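Long-range contact in secreted protein (Kutzneria albida DSM 43870, PDB 5M6Q), which is a microbial transglutaminase that probably links glutamine side chains of proteins to amines by acyl transfer: residues Ala120-Ser133 against Asp211-Lys224. Sequence-based numbering, arbitrary orientation.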
ATOM      1  N   ALA A 120      -4.684  13.738 -14.383  1.00 32.14           N
ATOM      2  CA  ALA A 120      -4.897  14.870 -13.484  1.00 35.78           C
ATOM      3  C   ALA A 120      -5.647  14.458 -12.207  1.00 38.86           C
ATOM      4  O   ALA A 120      -5.612  15.174 -11.201  1.00 38.04           O
ATOM      5  CB  ALA A 120      -5.647  15.965 -14.194  1.00 32.65           C
ATOM      6  N   LYS A 121      -6.325  13.313 -12.252  1.00 30.15           N
ATOM      7  CA  LYS A 121      -7.058  12.796 -11.100  1.00 29.78           C
ATOM      8  C   LYS A 121      -6.252  11.769 -10.282  1.00 32.90           C
ATOM      9  O   LYS A 121      -6.801  11.103  -9.418  1.00 30.93           O
ATOM     10  CB  LYS A 121      -8.362  12.145 -11.558  1.00 26.59           C
ATOM     11  CG  LYS A 121      -9.337  13.056 -12.305  1.00 33.02           C
ATOM     12  CD  LYS A 121     -10.536  12.241 -12.792  1.00 42.63           C
ATOM     13  CE  LYS A 121     -11.621  13.107 -13.439  1.00 44.09           C
ATOM     14  NZ  LYS A 121     -12.735  12.248 -13.953  1.00 57.92           N
ATOM     15  N   LEU A 122      -4.963  11.617 -10.567  1.00 31.18           N
ATOM     16  CA  LEU A 122      -4.195  10.569  -9.901  1.00 26.84           C
ATOM     17  C   LEU A 122      -3.161  11.123  -8.950  1.00 28.67           C
ATOM     18  O   LEU A 122      -2.650  12.229  -9.137  1.00 30.57           O
ATOM     19  CB  LEU A 122      -3.498   9.670 -10.929  1.00 29.07           C
ATOM     20  CG  LEU A 122      -4.439   8.844 -11.806  1.00 29.93           C
ATOM     21  CD1 LEU A 122      -3.647   8.161 -12.884  1.00 28.85           C
ATOM     22  CD2 LEU A 122      -5.252   7.823 -10.977  1.00 24.49           C
ATOM     23  N   LYS A 123      -2.855  10.342  -7.920  1.00 30.46           N
ATOM     24  CA  LYS A 123      -1.717  10.632  -7.066  1.00 26.49           C
ATOM     25  C   LYS A 123      -1.050   9.319  -6.675  1.00 26.37           C
ATOM     26  O   LYS A 123      -1.725   8.312  -6.447  1.00 26.41           O
ATOM     27  CB  LYS A 123      -2.145  11.402  -5.818  1.00 26.83           C
ATOM     28  CG  LYS A 123      -3.218  10.694  -5.030  1.00 34.27           C
ATOM     29  CD  LYS A 123      -3.253  11.134  -3.585  1.00 41.30           C
ATOM     30  CE  LYS A 123      -4.546  10.665  -2.910  1.00 46.87           C
ATOM     31  NZ  LYS A 123      -4.533  10.951  -1.443  1.00 55.90           N
ATOM     32  N   ALA A 124       0.274   9.332  -6.608  1.00 26.25           N
ATOM     33  CA  ALA A 124       1.013   8.180  -6.124  1.00 26.22           C
ATOM     34  C   ALA A 124       0.903   8.100  -4.600  1.00 25.21           C
ATOM     35  O   ALA A 124       1.137   9.083  -3.906  1.00 26.77           O
ATOM     36  CB  ALA A 124       2.456   8.259  -6.561  1.00 26.67           C
ATOM     37  N   SER A 125       0.524   6.932  -4.092  1.00 23.88           N
ATOM     38  CA  SER A 125       0.335   6.730  -2.665  1.00 22.27           C
ATOM     39  C   SER A 125       1.158   5.539  -2.220  1.00 23.95           C
ATOM     40  O   SER A 125       1.615   4.774  -3.053  1.00 25.07           O
ATOM     41  CB  SER A 125      -1.138   6.522  -2.341  1.00 24.42           C
ATOM     42  OG  SER A 125      -1.861   7.705  -2.617  1.00 30.06           O
ATOM     43  N   ILE A 126       1.368   5.405  -0.913  1.00 22.30           N
ATOM     44  CA  ILE A 126       2.217   4.347  -0.363  1.00 20.17           C
ATOM     45  C   ILE A 126       1.421   3.505   0.617  1.00 21.57           C
ATOM     46  O   ILE A 126       0.597   4.015   1.384  1.00 24.10           O
ATOM     47  CB  ILE A 126       3.476   4.917   0.321  1.00 19.21           C
ATOM     48  CG1 ILE A 126       4.386   5.580  -0.709  1.00 23.53           C
ATOM     49  CG2 ILE A 126       4.259   3.833   1.110  1.00 19.60           C
ATOM     50  CD1 ILE A 126       5.616   6.208  -0.100  1.00 21.16           C
ATOM     51  N   PHE A 127       1.651   2.206   0.569  1.00 22.42           N
ATOM     52  CA  PHE A 127       1.209   1.345   1.642  1.00 20.07           C
ATOM     53  C   PHE A 127       2.303   0.327   1.860  1.00 20.29           C
ATOM     54  O   PHE A 127       3.147   0.134   0.997  1.00 21.80           O
ATOM     55  CB  PHE A 127      -0.138   0.691   1.321  1.00 19.71           C
ATOM     56  CG  PHE A 127      -0.120  -0.157   0.094  1.00 23.49           C
ATOM     57  CD1 PHE A 127       0.228  -1.497   0.164  1.00 24.65           C
ATOM     58  CD2 PHE A 127      -0.480   0.375  -1.136  1.00 28.93           C
ATOM     59  CE1 PHE A 127       0.239  -2.294  -0.979  1.00 25.60           C
ATOM     60  CE2 PHE A 127      -0.462  -0.413  -2.280  1.00 22.38           C
ATOM     61  CZ  PHE A 127      -0.113  -1.750  -2.194  1.00 23.78           C
ATOM     62  N   SER A 128       2.289  -0.317   3.019  1.00 22.36           N
ATOM     63  CA  SER A 128       3.280  -1.312   3.354  1.00 19.42           C
ATOM     64  C   SER A 128       2.609  -2.639   3.563  1.00 20.77           C
ATOM     65  O   SER A 128       1.620  -2.745   4.294  1.00 25.04           O
ATOM     66  CB  SER A 128       4.045  -0.929   4.617  1.00 18.77           C
ATOM     67  OG  SER A 128       4.996  -1.935   4.902  1.00 21.72           O
ATOM     68  N   LYS A 129       3.167  -3.662   2.941  1.00 17.39           N
ATOM     69  CA  LYS A 129       2.604  -4.983   3.035  1.00 18.04           C
ATOM     70  C   LYS A 129       3.574  -5.919   3.731  1.00 19.78           C
ATOM     71  O   LYS A 129       4.759  -5.967   3.405  1.00 22.59           O
ATOM     72  CB  LYS A 129       2.251  -5.516   1.639  1.00 19.37           C
ATOM     73  CG  LYS A 129       1.747  -6.940   1.626  1.00 19.82           C
ATOM     74  CD  LYS A 129       1.738  -7.473   0.174  1.00 27.39           C
ATOM     75  CE  LYS A 129       1.366  -8.933   0.116  1.00 26.15           C
ATOM     76  NZ  LYS A 129       0.009  -9.208   0.709  1.00 19.86           N
ATOM     77  N   ARG A 130       3.053  -6.666   4.691  1.00 18.03           N
ATOM     78  CA  ARG A 130       3.814  -7.688   5.373  1.00 19.79           C
ATOM     79  C   ARG A 130       3.257  -9.048   4.970  1.00 23.34           C
ATOM     80  O   ARG A 130       2.037  -9.235   4.866  1.00 22.25           O
ATOM     81  CB  ARG A 130       3.747  -7.502   6.893  1.00 20.29           C
ATOM     82  CG  ARG A 130       4.155  -6.104   7.374  1.00 19.92           C
ATOM     83  CD  ARG A 130       4.285  -6.037   8.898  1.00 21.71           C
ATOM     84  NE  ARG A 130       5.259  -6.999   9.425  1.00 19.06           N
ATOM     85  CZ  ARG A 130       5.532  -7.168  10.719  1.00 20.89           C
ATOM     86  NH1 ARG A 130       4.923  -6.424  11.638  1.00 18.32           N
ATOM     87  NH2 ARG A 130       6.420  -8.077  11.098  1.00 20.31           N
ATOM     88  N   PHE A 131       4.148  -9.992   4.734  1.00 20.45           N
ATOM     89  CA  PHE A 131       3.740 -11.289   4.221  1.00 21.20           C
ATOM     90  C   PHE A 131       4.770 -12.365   4.546  1.00 22.52           C
ATOM     91  O   PHE A 131       5.798 -12.101   5.175  1.00 23.50           O
ATOM     92  CB  PHE A 131       3.493 -11.201   2.704  1.00 20.70           C
ATOM     93  CG  PHE A 131       4.715 -10.810   1.895  1.00 24.42           C
ATOM     94  CD1 PHE A 131       5.123  -9.481   1.814  1.00 20.21           C
ATOM     95  CD2 PHE A 131       5.429 -11.771   1.185  1.00 25.63           C
ATOM     96  CE1 PHE A 131       6.222  -9.116   1.053  1.00 24.06           C
ATOM     97  CE2 PHE A 131       6.546 -11.411   0.412  1.00 22.68           C
ATOM     98  CZ  PHE A 131       6.943 -10.084   0.350  1.00 21.50           C
ATOM     99  N   TYR A 132       4.469 -13.589   4.133  1.00 26.99           N
ATOM    100  CA  TYR A 132       5.312 -14.745   4.391  1.00 27.34           C
ATOM    101  C   TYR A 132       6.037 -15.129   3.102  1.00 25.49           C
ATOM    102  O   TYR A 132       5.442 -15.153   2.028  1.00 23.86           O
ATOM    103  CB  TYR A 132       4.454 -15.899   4.920  1.00 22.85           C
ATOM    104  CG  TYR A 132       5.186 -17.164   5.309  1.00 28.33           C
ATOM    105  CD1 TYR A 132       6.260 -17.143   6.178  1.00 29.92           C
ATOM    106  CD2 TYR A 132       4.767 -18.389   4.822  1.00 31.68           C
ATOM    107  CE1 TYR A 132       6.906 -18.321   6.545  1.00 34.83           C
ATOM    108  CE2 TYR A 132       5.390 -19.562   5.183  1.00 32.83           C
ATOM    109  CZ  TYR A 132       6.451 -19.529   6.040  1.00 38.52           C
ATOM    110  OH  TYR A 132       7.059 -20.719   6.367  1.00 41.43           O
ATOM    111  N   SER A 133       7.325 -15.419   3.219  1.00 26.51           N
ATOM    112  CA  SER A 133       8.186 -15.624   2.058  1.00 30.53           C
ATOM    113  C   SER A 133       7.953 -16.956   1.376  1.00 29.59           C
ATOM    114  O   SER A 133       8.133 -17.070   0.169  1.00 28.60           O
ATOM    115  CB  SER A 133       9.654 -15.525   2.462  1.00 31.74           C
ATOM    116  OG  SER A 133       9.967 -16.522   3.405  1.00 31.55           O
ATOM    117  N   ASP A 211       3.858 -14.312  12.174  1.00 22.22           N
ATOM    118  CA  ASP A 211       3.094 -14.427  10.932  1.00 27.18           C
ATOM    119  C   ASP A 211       3.942 -14.158   9.697  1.00 25.07           C
ATOM    120  O   ASP A 211       3.762 -14.802   8.664  1.00 27.50           O
ATOM    121  CB  ASP A 211       1.908 -13.442  10.916  1.00 27.70           C
ATOM    122  CG  ASP A 211       1.032 -13.541  12.149  1.00 29.95           C
ATOM    123  OD1 ASP A 211       1.485 -13.154  13.256  1.00 34.07           O
ATOM    124  OD2 ASP A 211      -0.126 -13.974  12.003  1.00 31.96           O
ATOM    125  N   PHE A 212       4.851 -13.191   9.807  1.00 22.74           N
ATOM    126  CA  PHE A 212       5.473 -12.572   8.638  1.00 23.93           C
ATOM    127  C   PHE A 212       6.998 -12.539   8.683  1.00 26.38           C
ATOM    128  O   PHE A 212       7.567 -12.278   9.728  1.00 25.40           O
ATOM    129  CB  PHE A 212       4.990 -11.129   8.499  1.00 23.20           C
ATOM    130  CG  PHE A 212       3.515 -10.959   8.662  1.00 23.31           C
ATOM    131  CD1 PHE A 212       2.628 -11.678   7.860  1.00 21.88           C
ATOM    132  CD2 PHE A 212       3.013 -10.056   9.595  1.00 22.38           C
ATOM    133  CE1 PHE A 212       1.266 -11.528   8.009  1.00 25.97           C
ATOM    134  CE2 PHE A 212       1.648  -9.877   9.746  1.00 27.75           C
ATOM    135  CZ  PHE A 212       0.766 -10.616   8.957  1.00 23.46           C
ATOM    136  N   ASP A 213       7.667 -12.738   7.549  1.00 28.39           N
ATOM    137  CA  ASP A 213       9.116 -12.519   7.547  1.00 30.55           C
ATOM    138  C   ASP A 213       9.571 -11.562   6.439  1.00 24.56           C
ATOM    139  O   ASP A 213      10.767 -11.343   6.239  1.00 28.08           O
ATOM    140  CB  ASP A 213       9.874 -13.854   7.460  1.00 28.97           C
ATOM    141  CG  ASP A 213       9.565 -14.648   6.200  1.00 30.18           C
ATOM    142  OD1 ASP A 213       8.568 -14.358   5.501  1.00 26.86           O
ATOM    143  OD2 ASP A 213      10.335 -15.591   5.910  1.00 35.39           O
ATOM    144  N   GLU A 214       8.606 -10.971   5.758  1.00 20.54           N
ATOM    145  CA  GLU A 214       8.860 -10.005   4.694  1.00 23.96           C
ATOM    146  C   GLU A 214       7.993  -8.768   4.863  1.00 25.24           C
ATOM    147  O   GLU A 214       6.854  -8.855   5.307  1.00 20.35           O
ATOM    148  CB  GLU A 214       8.576 -10.611   3.305  1.00 22.86           C
ATOM    149  CG  GLU A 214       9.443 -11.806   2.931  1.00 23.52           C
ATOM    150  CD  GLU A 214      10.930 -11.468   2.742  1.00 31.96           C
ATOM    151  OE1 GLU A 214      11.300 -10.266   2.605  1.00 27.25           O
ATOM    152  OE2 GLU A 214      11.737 -12.432   2.729  1.00 35.64           O
ATOM    153  N   GLN A 215       8.551  -7.622   4.493  1.00 22.14           N
ATOM    154  CA  GLN A 215       7.815  -6.375   4.466  1.00 24.12           C
ATOM    155  C   GLN A 215       8.294  -5.571   3.273  1.00 22.33           C
ATOM    156  O   GLN A 215       9.497  -5.457   3.047  1.00 24.78           O
ATOM    157  CB  GLN A 215       8.007  -5.588   5.767  1.00 20.91           C
ATOM    158  CG  GLN A 215       7.241  -4.269   5.783  1.00 22.00           C
ATOM    159  CD  GLN A 215       7.180  -3.652   7.172  1.00 25.39           C
ATOM    160  OE1 GLN A 215       7.612  -4.260   8.142  1.00 27.51           O
ATOM    161  NE2 GLN A 215       6.637  -2.446   7.271  1.00 21.25           N
ATOM    162  N   VAL A 216       7.350  -5.039   2.502  1.00 19.62           N
ATOM    163  CA  VAL A 216       7.654  -4.171   1.370  1.00 22.27           C
ATOM    164  C   VAL A 216       6.908  -2.849   1.503  1.00 23.62           C
ATOM    165  O   VAL A 216       5.909  -2.754   2.197  1.00 20.14           O
ATOM    166  CB  VAL A 216       7.291  -4.832   0.011  1.00 22.78           C
ATOM    167  CG1 VAL A 216       8.134  -6.079  -0.235  1.00 19.16           C
ATOM    168  CG2 VAL A 216       5.811  -5.157  -0.043  1.00 19.22           C
ATOM    169  N   PHE A 217       7.412  -1.834   0.812  1.00 20.53           N
ATOM    170  CA  PHE A 217       6.759  -0.555   0.741  1.00 22.76           C
ATOM    171  C   PHE A 217       6.414  -0.328  -0.719  1.00 20.55           C
ATOM    172  O   PHE A 217       7.284  -0.357  -1.589  1.00 23.35           O
ATOM    173  CB  PHE A 217       7.660   0.543   1.301  1.00 22.92           C
ATOM    174  CG  PHE A 217       7.980   0.353   2.749  1.00 23.95           C
ATOM    175  CD1 PHE A 217       7.169   0.914   3.723  1.00 23.25           C
ATOM    176  CD2 PHE A 217       9.044  -0.436   3.136  1.00 25.26           C
ATOM    177  CE1 PHE A 217       7.447   0.721   5.052  1.00 21.83           C
ATOM    178  CE2 PHE A 217       9.324  -0.632   4.465  1.00 26.78           C
ATOM    179  CZ  PHE A 217       8.526  -0.058   5.420  1.00 20.15           C
ATOM    180  N   THR A 218       5.137  -0.090  -0.963  1.00 19.07           N
ATOM    181  CA  THR A 218       4.574  -0.206  -2.295  1.00 20.00           C
ATOM    182  C   THR A 218       3.967   1.103  -2.713  1.00 18.30           C
ATOM    183  O   THR A 218       3.308   1.779  -1.927  1.00 21.16           O
ATOM    184  CB  THR A 218       3.511  -1.327  -2.343  1.00 20.11           C
ATOM    185  OG1 THR A 218       4.129  -2.560  -1.964  1.00 24.12           O
ATOM    186  CG2 THR A 218       2.899  -1.463  -3.743  1.00 21.32           C
ATOM    187  N   VAL A 219       4.223   1.468  -3.956  1.00 22.49           N
ATOM    188  CA  VAL A 219       3.694   2.691  -4.519  1.00 21.73           C
ATOM    189  C   VAL A 219       2.610   2.317  -5.496  1.00 26.33           C
ATOM    190  O   VAL A 219       2.804   1.432  -6.328  1.00 23.74           O
ATOM    191  CB  VAL A 219       4.802   3.507  -5.208  1.00 21.32           C
ATOM    192  CG1 VAL A 219       4.241   4.829  -5.712  1.00 25.36           C
ATOM    193  CG2 VAL A 219       5.964   3.725  -4.270  1.00 22.87           C
ATOM    194  N   ALA A 220       1.470   2.984  -5.400  1.00 22.25           N
ATOM    195  CA  ALA A 220       0.363   2.734  -6.312  1.00 22.84           C
ATOM    196  C   ALA A 220      -0.377   4.033  -6.554  1.00 27.14           C
ATOM    197  O   ALA A 220      -0.330   4.954  -5.729  1.00 25.75           O
ATOM    198  CB  ALA A 220      -0.591   1.670  -5.746  1.00 24.27           C
ATOM    199  N   PHE A 221      -1.064   4.119  -7.685  1.00 23.37           N
ATOM    200  CA  PHE A 221      -1.852   5.296  -7.972  1.00 24.55           C
ATOM    201  C   PHE A 221      -3.182   5.235  -7.267  1.00 23.08           C
ATOM    202  O   PHE A 221      -3.888   4.234  -7.310  1.00 23.56           O
ATOM    203  CB  PHE A 221      -2.034   5.478  -9.483  1.00 21.97           C
ATOM    204  CG  PHE A 221      -0.824   6.067 -10.140  1.00 26.75           C
ATOM    205  CD1 PHE A 221      -0.440   7.361  -9.846  1.00 24.92           C
ATOM    206  CD2 PHE A 221      -0.041   5.316 -11.002  1.00 21.16           C
ATOM    207  CE1 PHE A 221       0.674   7.913 -10.422  1.00 24.50           C
ATOM    208  CE2 PHE A 221       1.079   5.865 -11.591  1.00 24.46           C
ATOM    209  CZ  PHE A 221       1.444   7.166 -11.294  1.00 21.31           C
ATOM    210  N   ALA A 222      -3.486   6.308  -6.563  1.00 25.87           N
ATOM    211  CA  ALA A 222      -4.796   6.477  -5.967  1.00 26.01           C
ATOM    212  C   ALA A 222      -5.547   7.513  -6.793  1.00 20.33           C
ATOM    213  O   ALA A 222      -4.941   8.364  -7.440  1.00 23.78           O
ATOM    214  CB  ALA A 222      -4.687   6.911  -4.503  1.00 23.13           C
ATOM    215  N   LYS A 223      -6.866   7.445  -6.776  1.00 26.12           N
ATOM    216  CA  LYS A 223      -7.648   8.488  -7.418  1.00 27.59           C
ATOM    217  C   LYS A 223      -7.991   9.566  -6.382  1.00 35.25           C
ATOM    218  O   LYS A 223      -8.521   9.259  -5.318  1.00 33.44           O
ATOM    219  CB  LYS A 223      -8.905   7.896  -8.041  1.00 33.57           C
ATOM    220  CG  LYS A 223      -9.768   8.925  -8.741  1.00 37.34           C
ATOM    221  CD  LYS A 223     -11.056   8.311  -9.258  1.00 45.67           C
ATOM    222  CE  LYS A 223     -12.089   9.389  -9.559  1.00 44.41           C
ATOM    223  NZ  LYS A 223     -13.296   8.789 -10.182  1.00 48.96           N
ATOM    224  N   LYS A 224      -7.654  10.821  -6.683  1.00 32.85           N
ATOM    225  CA  LYS A 224      -7.995  11.957  -5.824  1.00 40.53           C
ATOM    226  C   LYS A 224      -9.500  12.067  -5.575  1.00 43.23           C
ATOM    227  O   LYS A 224     -10.304  11.502  -6.318  1.00 41.90           O
ATOM    228  CB  LYS A 224      -7.509  13.265  -6.440  1.00 37.45           C
ATOM    229  CG  LYS A 224      -6.015  13.432  -6.536  1.00 40.00           C
ATOM    230  CD  LYS A 224      -5.711  14.644  -7.407  1.00 35.41           C
ATOM    231  CE  LYS A 224      -4.263  14.682  -7.838  1.00 41.02           C
ATOM    232  NZ  LYS A 224      -4.008  15.784  -8.812  1.00 46.61           N
TER
HETATM  233  O   HOH W   1      -2.402  14.188 -11.102  1.00 33.48           O
HETATM  234  O   HOH W   2       7.144  -8.698   8.127  1.00 24.10           O
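Antiparallel strands 122-131 and 214-223 pair along their whole length near the centre of the chain, from Leu122 opposite Lys223 to Phe131 opposite Glu214, between strands 174-179 and 66-67. On the Phe127 face, Thr218 CB sits over the ring, 3.9 Å from its centroid, while Ala220 CB meets its edge. Likewise Glu214 CB lies 3.5 Å from the Phe131 ring centroid, over one face, and Val216 CG1 touches the rim; Glu214 OE2 forms a salt bridge with Arg149. On the other face Ser128 OG, anti to its own N (chi1 180°), donates to Val216 O (3.0 Å), above that carbonyl's plane, and accepts from Gln215 NE2 (2.9 Å). An alanine replacing Gln215 would remove this amide and is likely to leave Ser128 OG without this donor and Ser206 OG without its amide partner. Arg130 CB packs over the Phe212 ring; water 2 joins Arg130 NE to Glu214 O, and NH1 bonds to Arg207 O and Tyr205 O. Beyond, both Asp213 carboxylate oxygens use syn lone pairs, OD1 for Ser133 N (2.8 Å) and OD2 for Ser133 OG (2.7 Å). Asp213 and Glu214 both face Phe131, a classic beta bulge ending this strand pair of the microbial transglutaminase sheet.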